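Local coordinates for cytochrome (Paracoccus pantotrophus, PDB 2XTS), which is the N-terminal, heme c-binding part of the SoxD subunit of sulfane dehydrogenase SoxCD and probably carries electrons from sulfur oxidation at its molybdenum-containing partner, at residues 48-53 with 59-64; 81-84 with 88-91. One frame throughout, in Å; residues are numbered along the deposited sequence.

Contact 1: 48-53 with 59-64. With HEC (heme c), chain U.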
ATOM      1  N   SER D  48      25.579 -31.229 -17.661  1.00  8.79           N
ATOM      2  CA  SER D  48      26.206 -29.908 -17.705  1.00  8.71           C
ATOM      3  C   SER D  48      26.080 -29.148 -16.392  1.00  8.39           C
ATOM      4  O   SER D  48      26.875 -28.247 -16.129  1.00 10.27           O
ATOM      5  CB  SER D  48      25.627 -29.086 -18.859  1.00  9.73           C
ATOM      6  OG  SER D  48      24.236 -28.866 -18.675  1.00 11.19           O
ATOM      7  N   CYS D  49      25.060 -29.488 -15.596  1.00  7.87           N
ATOM      8  CA  CYS D  49      24.894 -28.921 -14.246  1.00  7.42           C
ATOM      9  C   CYS D  49      25.069 -29.941 -13.143  1.00  7.71           C
ATOM     10  O   CYS D  49      25.717 -29.678 -12.144  1.00  8.49           O
ATOM     11  CB  CYS D  49      23.545 -28.228 -14.120  1.00  8.43           C
ATOM     12  SG  CYS D  49      23.363 -26.943 -15.338  1.00  8.71           S
ATOM     13  N   HIS D  50      24.504 -31.130 -13.321  1.00  7.46           N
ATOM     14  CA  HIS D  50      24.461 -32.100 -12.239  1.00  7.38           C
ATOM     15  C   HIS D  50      25.569 -33.157 -12.289  1.00  7.78           C
ATOM     16  O   HIS D  50      25.582 -34.014 -11.428  1.00  8.45           O
ATOM     17  CB  HIS D  50      23.076 -32.772 -12.194  1.00  7.30           C
ATOM     18  CG  HIS D  50      21.932 -31.861 -11.866  1.00  5.86           C
ATOM     19  ND1 HIS D  50      21.765 -31.252 -10.644  1.00  7.07           N
ATOM     20  CD2 HIS D  50      20.846 -31.526 -12.607  1.00  6.00           C
ATOM     21  CE1 HIS D  50      20.623 -30.576 -10.651  1.00  7.01           C
ATOM     22  NE2 HIS D  50      20.054 -30.719 -11.834  1.00  7.09           N
ATOM     23  N   GLY D  51      26.455 -33.088 -13.283  1.00  8.07           N
ATOM     24  CA  GLY D  51      27.601 -33.991 -13.377  1.00  8.96           C
ATOM     25  C   GLY D  51      27.297 -35.272 -14.133  1.00  8.50           C
ATOM     26  O   GLY D  51      26.148 -35.701 -14.210  1.00  9.19           O
ATOM     27  N   ASP D  52      28.338 -35.902 -14.665  1.00  8.88           N
ATOM     28  CA  ASP D  52      28.164 -37.114 -15.415  1.00  8.12           C
ATOM     29  C   ASP D  52      27.620 -38.272 -14.582  1.00  8.64           C
ATOM     30  O   ASP D  52      27.024 -39.199 -15.123  1.00  9.82           O
ATOM     31  CB  ASP D  52      29.486 -37.514 -16.061  1.00  8.11           C
ATOM     32  CG  ASP D  52      29.950 -36.522 -17.099  1.00  9.99           C
ATOM     33  OD1 ASP D  52      29.103 -35.845 -17.702  1.00 11.80           O
ATOM     34  OD2 ASP D  52      31.164 -36.439 -17.319  1.00 13.31           O
ATOM     35  N   PHE D  53      27.820 -38.222 -13.272  1.00  9.20           N
ATOM     36  CA  PHE D  53      27.429 -39.284 -12.343  1.00  9.03           C
ATOM     37  C   PHE D  53      26.391 -38.763 -11.358  1.00  8.83           C
ATOM     38  O   PHE D  53      26.179 -39.364 -10.315  1.00  9.78           O
ATOM     39  CB  PHE D  53      28.660 -39.821 -11.618  1.00  9.71           C
ATOM     40  CG  PHE D  53      29.759 -40.203 -12.566  1.00 11.63           C
ATOM     41  CD1 PHE D  53      29.635 -41.305 -13.397  1.00 14.25           C
ATOM     42  CD2 PHE D  53      30.867 -39.384 -12.723  1.00 11.97           C
ATOM     43  CE1 PHE D  53      30.643 -41.607 -14.327  1.00 14.78           C
ATOM     44  CE2 PHE D  53      31.872 -39.688 -13.639  1.00 14.88           C
ATOM     45  CZ  PHE D  53      31.747 -40.787 -14.440  1.00 15.22           C
ATOM     46  N   SER D  59      28.400 -25.583  -7.762  1.00 14.32           N
ATOM     47  CA  SER D  59      27.435 -25.401  -6.688  1.00 14.83           C
ATOM     48  C   SER D  59      26.023 -25.820  -7.106  1.00 12.93           C
ATOM     49  O   SER D  59      25.065 -25.547  -6.400  1.00 13.46           O
ATOM     50  CB  SER D  59      27.438 -23.932  -6.243  1.00 16.60           C
ATOM     51  OG  SER D  59      28.699 -23.582  -5.716  1.00 22.02           O
ATOM     52  N   TRP D  60      25.890 -26.502  -8.241  1.00 10.52           N
ATOM     53  CA  TRP D  60      24.587 -26.998  -8.662  1.00  9.80           C
ATOM     54  C   TRP D  60      24.164 -28.200  -7.800  1.00  9.16           C
ATOM     55  O   TRP D  60      24.997 -28.865  -7.191  1.00  9.49           O
ATOM     56  CB  TRP D  60      24.631 -27.460 -10.113  1.00  9.30           C
ATOM     57  CG  TRP D  60      24.909 -26.443 -11.156  1.00  8.85           C
ATOM     58  CD1 TRP D  60      25.971 -26.437 -11.992  1.00  9.97           C
ATOM     59  CD2 TRP D  60      24.067 -25.355 -11.583  1.00  9.01           C
ATOM     60  NE1 TRP D  60      25.889 -25.404 -12.863  1.00 10.77           N
ATOM     61  CE2 TRP D  60      24.721 -24.726 -12.651  1.00 10.82           C
ATOM     62  CE3 TRP D  60      22.846 -24.830 -11.144  1.00 10.93           C
ATOM     63  CZ2 TRP D  60      24.191 -23.624 -13.301  1.00 11.76           C
ATOM     64  CZ3 TRP D  60      22.327 -23.732 -11.792  1.00 11.56           C
ATOM     65  CH2 TRP D  60      23.001 -23.137 -12.859  1.00 10.89           C
ATOM     66  N   PRO D  61      22.863 -28.526  -7.771  1.00  8.71           N
ATOM     67  CA  PRO D  61      22.457 -29.576  -6.824  1.00  8.34           C
ATOM     68  C   PRO D  61      23.079 -30.954  -7.084  1.00  8.01           C
ATOM     69  O   PRO D  61      23.185 -31.408  -8.235  1.00  8.45           O
ATOM     70  CB  PRO D  61      20.936 -29.622  -6.980  1.00  8.82           C
ATOM     71  CG  PRO D  61      20.566 -28.214  -7.349  1.00  8.71           C
ATOM     72  CD  PRO D  61      21.693 -27.785  -8.280  1.00  8.53           C
ATOM     73  N   VAL D  62      23.488 -31.593  -5.996  1.00  8.53           N
ATOM     74  CA  VAL D  62      23.970 -32.960  -5.967  1.00  8.19           C
ATOM     75  C   VAL D  62      22.761 -33.898  -5.932  1.00  7.91           C
ATOM     76  O   VAL D  62      21.871 -33.714  -5.118  1.00  8.48           O
ATOM     77  CB  VAL D  62      24.829 -33.178  -4.728  1.00  9.03           C
ATOM     78  CG1 VAL D  62      25.267 -34.639  -4.625  1.00  9.51           C
ATOM     79  CG2 VAL D  62      26.014 -32.234  -4.712  1.00 10.87           C
ATOM     80  N   LEU D  63      22.684 -34.841  -6.874  1.00  7.14           N
ATOM     81  CA  LEU D  63      21.524 -35.743  -6.991  1.00  7.99           C
ATOM     82  C   LEU D  63      21.784 -37.136  -6.469  1.00  8.73           C
ATOM     83  O   LEU D  63      20.868 -37.939  -6.375  1.00  9.93           O
ATOM     84  CB  LEU D  63      21.030 -35.817  -8.441  1.00  7.80           C
ATOM     85  CG  LEU D  63      20.718 -34.488  -9.114  1.00  7.16           C
ATOM     86  CD1 LEU D  63      20.139 -34.676 -10.511  1.00  8.90           C
ATOM     87  CD2 LEU D  63      19.792 -33.607  -8.253  1.00  8.14           C
ATOM     88  N   ALA D  64      23.043 -37.430  -6.158  1.00  9.51           N
ATOM     89  CA  ALA D  64      23.460 -38.741  -5.688  1.00 10.49           C
ATOM     90  C   ALA D  64      24.577 -38.577  -4.669  1.00 11.91           C
ATOM     91  O   ALA D  64      25.507 -37.809  -4.872  1.00 13.44           O
ATOM     92  CB  ALA D  64      23.930 -39.606  -6.863  1.00 10.88           C
TER
HETATM   93 FE   HEC U 500      18.255 -29.986 -12.437  1.00  2.11          FE
HETATM   94  CHA HEC U 500      17.147 -29.283  -9.304  1.00  1.93           C
HETATM   95  CHB HEC U 500      17.188 -33.170 -12.116  1.00  1.73           C
HETATM   96  CHC HEC U 500      19.024 -30.537 -15.669  1.00  1.97           C
HETATM   97  CHD HEC U 500      19.858 -27.031 -12.547  1.00  2.08           C
HETATM   98  NA  HEC U 500      17.354 -31.014 -11.000  1.00  1.82           N
HETATM   99  C1A HEC U 500      17.038 -30.570  -9.733  1.00  2.02           C
HETATM  100  C2A HEC U 500      16.510 -31.678  -8.939  1.00  1.95           C
HETATM  101  C3A HEC U 500      16.524 -32.771  -9.721  1.00  1.90           C
HETATM  102  C4A HEC U 500      17.046 -32.355 -11.020  1.00  2.08           C
HETATM  103  CMA HEC U 500      16.040 -34.189  -9.374  1.00  2.53           C
HETATM  104  CAA HEC U 500      16.052 -31.563  -7.465  1.00  2.24           C
HETATM  105  CBA HEC U 500      17.232 -31.685  -6.497  1.00  2.61           C
HETATM  106  CGA HEC U 500      16.843 -31.661  -5.052  1.00  2.84           C
HETATM  107  O1A HEC U 500      15.850 -31.032  -4.715  1.00  2.51           O
HETATM  108  O2A HEC U 500      17.599 -32.309  -4.288  1.00  3.39           O
HETATM  109  NB  HEC U 500      18.087 -31.537 -13.653  1.00  2.23           N
HETATM  110  C1B HEC U 500      17.596 -32.774 -13.358  1.00  1.90           C
HETATM  111  C2B HEC U 500      17.487 -33.521 -14.599  1.00  1.93           C
HETATM  112  C3B HEC U 500      18.003 -32.797 -15.573  1.00  2.28           C
HETATM  113  C4B HEC U 500      18.371 -31.532 -15.015  1.00  2.32           C
HETATM  114  CMB HEC U 500      17.053 -35.013 -14.604  1.00  2.67           C
HETATM  115  CAB HEC U 500      18.099 -33.166 -17.059  1.00  2.72           C
HETATM  116  CBB HEC U 500      16.706 -33.585 -17.593  1.00  2.68           C
HETATM  117  NC  HEC U 500      19.252 -28.981 -13.854  1.00  1.86           N
HETATM  118  C1C HEC U 500      19.506 -29.382 -15.144  1.00  2.29           C
HETATM  119  C2C HEC U 500      20.288 -28.384 -15.813  1.00  2.42           C
HETATM  120  C3C HEC U 500      20.551 -27.442 -14.911  1.00  2.50           C
HETATM  121  C4C HEC U 500      19.906 -27.802 -13.671  1.00  1.73           C
HETATM  122  CMC HEC U 500      20.815 -28.497 -17.265  1.00  3.03           C
HETATM  123  CAC HEC U 500      21.416 -26.193 -15.043  1.00  3.14           C
HETATM  124  CBC HEC U 500      21.270 -25.221 -16.171  1.00  2.70           C
HETATM  125  ND  HEC U 500      18.441 -28.444 -11.187  1.00  1.84           N
HETATM  126  C1D HEC U 500      19.079 -27.252 -11.449  1.00  1.97           C
HETATM  127  C2D HEC U 500      18.871 -26.299 -10.414  1.00  2.36           C
HETATM  128  C3D HEC U 500      18.028 -26.989  -9.443  1.00  2.27           C
HETATM  129  C4D HEC U 500      17.834 -28.299  -9.949  1.00  1.91           C
HETATM  130  CMD HEC U 500      19.334 -24.856 -10.287  1.00  2.87           C
HETATM  131  CAD HEC U 500      17.483 -26.387  -8.160  1.00  2.20           C
HETATM  132  CBD HEC U 500      16.126 -25.743  -8.449  1.00  2.41           C
HETATM  133  CGD HEC U 500      15.503 -25.114  -7.247  1.00  2.24           C
HETATM  134  O1D HEC U 500      15.980 -25.335  -6.114  1.00  3.28           O
HETATM  135  O2D HEC U 500      14.426 -24.497  -7.415  1.00  2.97           O
HETATM  136  O   HOH W   1      27.452 -25.662 -15.298  1.00 13.23           O
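His50 and Pro61 meet through a single nearly straight hydrogen bond, ND1 of the imidazole donating to Pro61 O at 2.8 Å (N-H...O 166°). With CG beside the backbone N and anti to the carbonyl carbon (chi1 -65°), the imidazole is turned to the heme iron, which NE2 binds at 2.0 Å. The carbonyl oxygen sits at the ring edge, 5° out of its plane, so the bond restrains rotation of this ligand. Leu63 CD1 lies over one face of the same ring, 3.7 Å from its centroid. This is the proximal side of a class I cytochrome c: Cys46, Cys49 and His50 belong to the CXXCH signature, Met97 supplies the other axial ligand, and a proline carbonyl holding the histidine is familiar from the family. Cys49 SG, bonded to heme CAC, is a sulfur-aromatic neighbour of Trp60, while Cys49 CB stands 3.6 Å above the centroid of the five-membered indole ring, in a CH-pi contact. Away from the heme the contact loosens. A water accepts a hydrogen bond from Trp60 NE1 at 2.9 Å and donates one to Ser48 O. Exposed Phe53 offers little more than its carbonyl oxygen, 4.1 Å from Ala64 CB.

Contact 2: 81-84 with 88-91; sequences SYWP and TVYD. With HEC (heme c), chain U.
The indole of Trp83 is approached obliquely by two methyl groups, Thr88 CG2 and Val89 CG2, which come to its six-membered ring from opposite sides of the ring plane. At its edge, close to that plane, lie the backbone N of Val89 and the propionate carbon CGA of the heme. A tryptophan beside a heme propionate recalls other class I cytochromes c, and here it sits just after helix 79-82, with its ring brought against helix 86-96, the helix that runs on toward the axial ligand Met97. The two methyls share one bond of the ring: Val89 CG2 is 3.6 Å from Trp83 CE3, and Thr88 CG2 is 3.7 Å from Trp83 CZ3. Thr88 can offer its methyl because CG2 is anti to the backbone N, while OG1 lies beside that N (chi1 -43°) and is hydrogen-bonded to Glu238 O of the chain of Sulfite dehydrogenase. The threonine therefore divides its two branches between the indole and the subunit interface. Val89 also packs on Thr114 and Leu117 of helix 107-120, so the valine is wedged between that helix and the tryptophan. With an alanine at Trp83, Thr88 CG2 and Val89 CG2 would probably lose their aromatic partner across an opened gap, and CGA its neighbour at the ring edge. Ser244 of the chain of Sulfite dehydrogenase packs on the indole as well and is hydrogen-bonded to the heme, which places the ring where cytochrome, cofactor and partner subunit meet. On the heme side the touch is close: Trp83 CZ2 stands 3.4 Å from CGA, whereas Trp83 NE1 is a longer 3.5 Å from propionate oxygen O2A.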
ATOM      1  N   SER D  81      19.953 -40.153  -0.293  1.00  7.68           N
ATOM      2  CA  SER D  81      20.179 -40.040   1.146  1.00  8.28           C
ATOM      3  C   SER D  81      18.982 -39.538   1.918  1.00  7.91           C
ATOM      4  O   SER D  81      18.907 -39.730   3.115  1.00  8.73           O
ATOM      5  CB  SER D  81      21.367 -39.128   1.449  1.00  8.73           C
ATOM      6  OG  SER D  81      21.033 -37.772   1.275  1.00  9.11           O
ATOM      7  N   TYR D  82      18.066 -38.863   1.232  1.00  7.36           N
ATOM      8  CA  TYR D  82      17.027 -38.063   1.892  1.00  7.49           C
ATOM      9  C   TYR D  82      15.604 -38.183   1.353  1.00  7.05           C
ATOM     10  O   TYR D  82      14.659 -38.099   2.137  1.00  7.54           O
ATOM     11  CB  TYR D  82      17.436 -36.599   1.922  1.00  7.56           C
ATOM     12  CG  TYR D  82      16.579 -35.688   2.768  1.00  7.14           C
ATOM     13  CD1 TYR D  82      16.547 -35.824   4.141  1.00  7.45           C
ATOM     14  CD2 TYR D  82      15.865 -34.643   2.208  1.00  6.60           C
ATOM     15  CE1 TYR D  82      15.768 -34.971   4.928  1.00  6.53           C
ATOM     16  CE2 TYR D  82      15.118 -33.788   2.979  1.00  7.40           C
ATOM     17  CZ  TYR D  82      15.062 -33.955   4.344  1.00  6.62           C
ATOM     18  OH  TYR D  82      14.354 -33.094   5.158  1.00  8.20           O
ATOM     19  N   TRP D  83      15.428 -38.282   0.044  1.00  7.70           N
ATOM     20  CA  TRP D  83      14.044 -38.228  -0.456  1.00  7.42           C
ATOM     21  C   TRP D  83      13.262 -39.466  -0.047  1.00  7.66           C
ATOM     22  O   TRP D  83      13.798 -40.574  -0.040  1.00  8.45           O
ATOM     23  CB  TRP D  83      13.978 -38.094  -1.977  1.00  7.50           C
ATOM     24  CG  TRP D  83      14.470 -36.783  -2.538  1.00  7.99           C
ATOM     25  CD1 TRP D  83      15.424 -35.928  -2.025  1.00  8.53           C
ATOM     26  CD2 TRP D  83      14.032 -36.201  -3.762  1.00  7.24           C
ATOM     27  NE1 TRP D  83      15.590 -34.865  -2.871  1.00  8.46           N
ATOM     28  CE2 TRP D  83      14.775 -35.024  -3.960  1.00  6.71           C
ATOM     29  CE3 TRP D  83      13.106 -36.587  -4.729  1.00  7.78           C
ATOM     30  CZ2 TRP D  83      14.569 -34.196  -5.052  1.00  8.25           C
ATOM     31  CZ3 TRP D  83      12.925 -35.778  -5.828  1.00  8.18           C
ATOM     32  CH2 TRP D  83      13.656 -34.600  -5.978  1.00  8.24           C
ATOM     33  N   PRO D  84      11.973 -39.302   0.242  1.00  7.75           N
ATOM     34  CA  PRO D  84      11.199 -40.464   0.667  1.00  7.63           C
ATOM     35  C   PRO D  84      10.645 -41.340  -0.468  1.00  7.68           C
ATOM     36  O   PRO D  84      10.517 -42.554  -0.273  1.00  9.09           O
ATOM     37  CB  PRO D  84      10.070 -39.840   1.495  1.00  8.11           C
ATOM     38  CG  PRO D  84       9.896 -38.487   0.872  1.00  7.75           C
ATOM     39  CD  PRO D  84      11.259 -38.031   0.464  1.00  7.47           C
ATOM     40  N   THR D  88       8.272 -38.528  -6.618  1.00  7.17           N
ATOM     41  CA  THR D  88       8.690 -37.134  -6.657  1.00  7.21           C
ATOM     42  C   THR D  88       9.774 -36.922  -7.705  1.00  7.35           C
ATOM     43  O   THR D  88       9.840 -35.874  -8.345  1.00  7.83           O
ATOM     44  CB  THR D  88       9.200 -36.708  -5.289  1.00  7.33           C
ATOM     45  OG1 THR D  88       8.323 -37.212  -4.271  1.00  8.16           O
ATOM     46  CG2 THR D  88       9.354 -35.202  -5.188  1.00  8.62           C
ATOM     47  N   VAL D  89      10.662 -37.901  -7.842  1.00  7.63           N
ATOM     48  CA  VAL D  89      11.752 -37.797  -8.811  1.00  7.90           C
ATOM     49  C   VAL D  89      11.188 -37.702 -10.231  1.00  7.74           C
ATOM     50  O   VAL D  89      11.499 -36.802 -10.997  1.00  8.25           O
ATOM     51  CB  VAL D  89      12.710 -38.982  -8.730  1.00  7.81           C
ATOM     52  CG1 VAL D  89      13.871 -38.813  -9.711  1.00  9.29           C
ATOM     53  CG2 VAL D  89      13.253 -39.140  -7.290  1.00  8.63           C
ATOM     54  N   TYR D  90      10.332 -38.651 -10.564  1.00  7.83           N
ATOM     55  CA  TYR D  90       9.722 -38.662 -11.862  1.00  7.06           C
ATOM     56  C   TYR D  90       9.007 -37.354 -12.136  1.00  6.95           C
ATOM     57  O   TYR D  90       9.167 -36.716 -13.179  1.00  7.37           O
ATOM     58  CB  TYR D  90       8.738 -39.860 -11.954  1.00  7.42           C
ATOM     59  CG  TYR D  90       8.169 -39.985 -13.340  1.00  8.79           C
ATOM     60  CD1 TYR D  90       7.191 -39.106 -13.786  1.00 11.57           C
ATOM     61  CD2 TYR D  90       8.629 -40.965 -14.221  1.00 11.82           C
ATOM     62  CE1 TYR D  90       6.688 -39.184 -15.082  1.00 13.83           C
ATOM     63  CE2 TYR D  90       8.123 -41.051 -15.507  1.00 13.93           C
ATOM     64  CZ  TYR D  90       7.171 -40.149 -15.934  1.00 13.84           C
ATOM     65  OH  TYR D  90       6.663 -40.243 -17.204  1.00 21.35           O
ATOM     66  N   ASP D  91       8.141 -36.998 -11.208  1.00  7.24           N
ATOM     67  CA  ASP D  91       7.264 -35.858 -11.401  1.00  7.04           C
ATOM     68  C   ASP D  91       8.021 -34.552 -11.566  1.00  6.79           C
ATOM     69  O   ASP D  91       7.763 -33.806 -12.491  1.00  7.47           O
ATOM     70  CB  ASP D  91       6.307 -35.853 -10.198  1.00  7.47           C
ATOM     71  CG  ASP D  91       5.191 -34.839 -10.278  1.00  8.72           C
ATOM     72  OD1 ASP D  91       5.114 -34.062 -11.247  1.00 10.91           O
ATOM     73  OD2 ASP D  91       4.383 -34.839  -9.319  1.00  9.35           O
TER
HETATM   74 FE   HEC U 500      18.255 -29.986 -12.437  1.00  2.11          FE
HETATM   75  CHA HEC U 500      17.147 -29.283  -9.304  1.00  1.93           C
HETATM   76  CHB HEC U 500      17.188 -33.170 -12.116  1.00  1.73           C
HETATM   77  CHC HEC U 500      19.024 -30.537 -15.669  1.00  1.97           C
HETATM   78  CHD HEC U 500      19.858 -27.031 -12.547  1.00  2.08           C
HETATM   79  NA  HEC U 500      17.354 -31.014 -11.000  1.00  1.82           N
HETATM   80  C1A HEC U 500      17.038 -30.570  -9.733  1.00  2.02           C
HETATM   81  C2A HEC U 500      16.510 -31.678  -8.939  1.00  1.95           C
HETATM   82  C3A HEC U 500      16.524 -32.771  -9.721  1.00  1.90           C
HETATM   83  C4A HEC U 500      17.046 -32.355 -11.020  1.00  2.08           C
HETATM   84  CMA HEC U 500      16.040 -34.189  -9.374  1.00  2.53           C
HETATM   85  CAA HEC U 500      16.052 -31.563  -7.465  1.00  2.24           C
HETATM   86  CBA HEC U 500      17.232 -31.685  -6.497  1.00  2.61           C
HETATM   87  CGA HEC U 500      16.843 -31.661  -5.052  1.00  2.84           C
HETATM   88  O1A HEC U 500      15.850 -31.032  -4.715  1.00  2.51           O
HETATM   89  O2A HEC U 500      17.599 -32.309  -4.288  1.00  3.39           O
HETATM   90  NB  HEC U 500      18.087 -31.537 -13.653  1.00  2.23           N
HETATM   91  C1B HEC U 500      17.596 -32.774 -13.358  1.00  1.90           C
HETATM   92  C2B HEC U 500      17.487 -33.521 -14.599  1.00  1.93           C
HETATM   93  C3B HEC U 500      18.003 -32.797 -15.573  1.00  2.28           C
HETATM   94  C4B HEC U 500      18.371 -31.532 -15.015  1.00  2.32           C
HETATM   95  CMB HEC U 500      17.053 -35.013 -14.604  1.00  2.67           C
HETATM   96  CAB HEC U 500      18.099 -33.166 -17.059  1.00  2.72           C
HETATM   97  CBB HEC U 500      16.706 -33.585 -17.593  1.00  2.68           C
HETATM   98  NC  HEC U 500      19.252 -28.981 -13.854  1.00  1.86           N
HETATM   99  C1C HEC U 500      19.506 -29.382 -15.144  1.00  2.29           C
HETATM  100  C2C HEC U 500      20.288 -28.384 -15.813  1.00  2.42           C
HETATM  101  C3C HEC U 500      20.551 -27.442 -14.911  1.00  2.50           C
HETATM  102  C4C HEC U 500      19.906 -27.802 -13.671  1.00  1.73           C
HETATM  103  CMC HEC U 500      20.815 -28.497 -17.265  1.00  3.03           C
HETATM  104  CAC HEC U 500      21.416 -26.193 -15.043  1.00  3.14           C
HETATM  105  CBC HEC U 500      21.270 -25.221 -16.171  1.00  2.70           C
HETATM  106  ND  HEC U 500      18.441 -28.444 -11.187  1.00  1.84           N
HETATM  107  C1D HEC U 500      19.079 -27.252 -11.449  1.00  1.97           C
HETATM  108  C2D HEC U 500      18.871 -26.299 -10.414  1.00  2.36           C
HETATM  109  C3D HEC U 500      18.028 -26.989  -9.443  1.00  2.27           C
HETATM  110  C4D HEC U 500      17.834 -28.299  -9.949  1.00  1.91           C
HETATM  111  CMD HEC U 500      19.334 -24.856 -10.287  1.00  2.87           C
HETATM  112  CAD HEC U 500      17.483 -26.387  -8.160  1.00  2.20           C
HETATM  113  CBD HEC U 500      16.126 -25.743  -8.449  1.00  2.41           C
HETATM  114  CGD HEC U 500      15.503 -25.114  -7.247  1.00  2.24           C
HETATM  115  O1D HEC U 500      15.980 -25.335  -6.114  1.00  3.28           O
HETATM  116  O2D HEC U 500      14.426 -24.497  -7.415  1.00  2.97           O

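Contacts 1 and 2 follow one another along the chain, the first closing before the second opens, and both belong to the heme-binding cytochrome c domain. Their centres are about 15 Å apart and their nearest atoms about 6 Å, so they do not touch; heme c connects them. Residues 48-53 and 59-64 hold the cofactor from the iron and thioether side, whereas 81-84 and 88-91 meet it at a propionate. Helix 107-120 offers a second link, since Leu117 receives both Leu63 and Val89. Residues of both contacts also pack on the chain of Sulfite dehydrogenase, consistent with a heme held at the interface for electron transfer between the subunits.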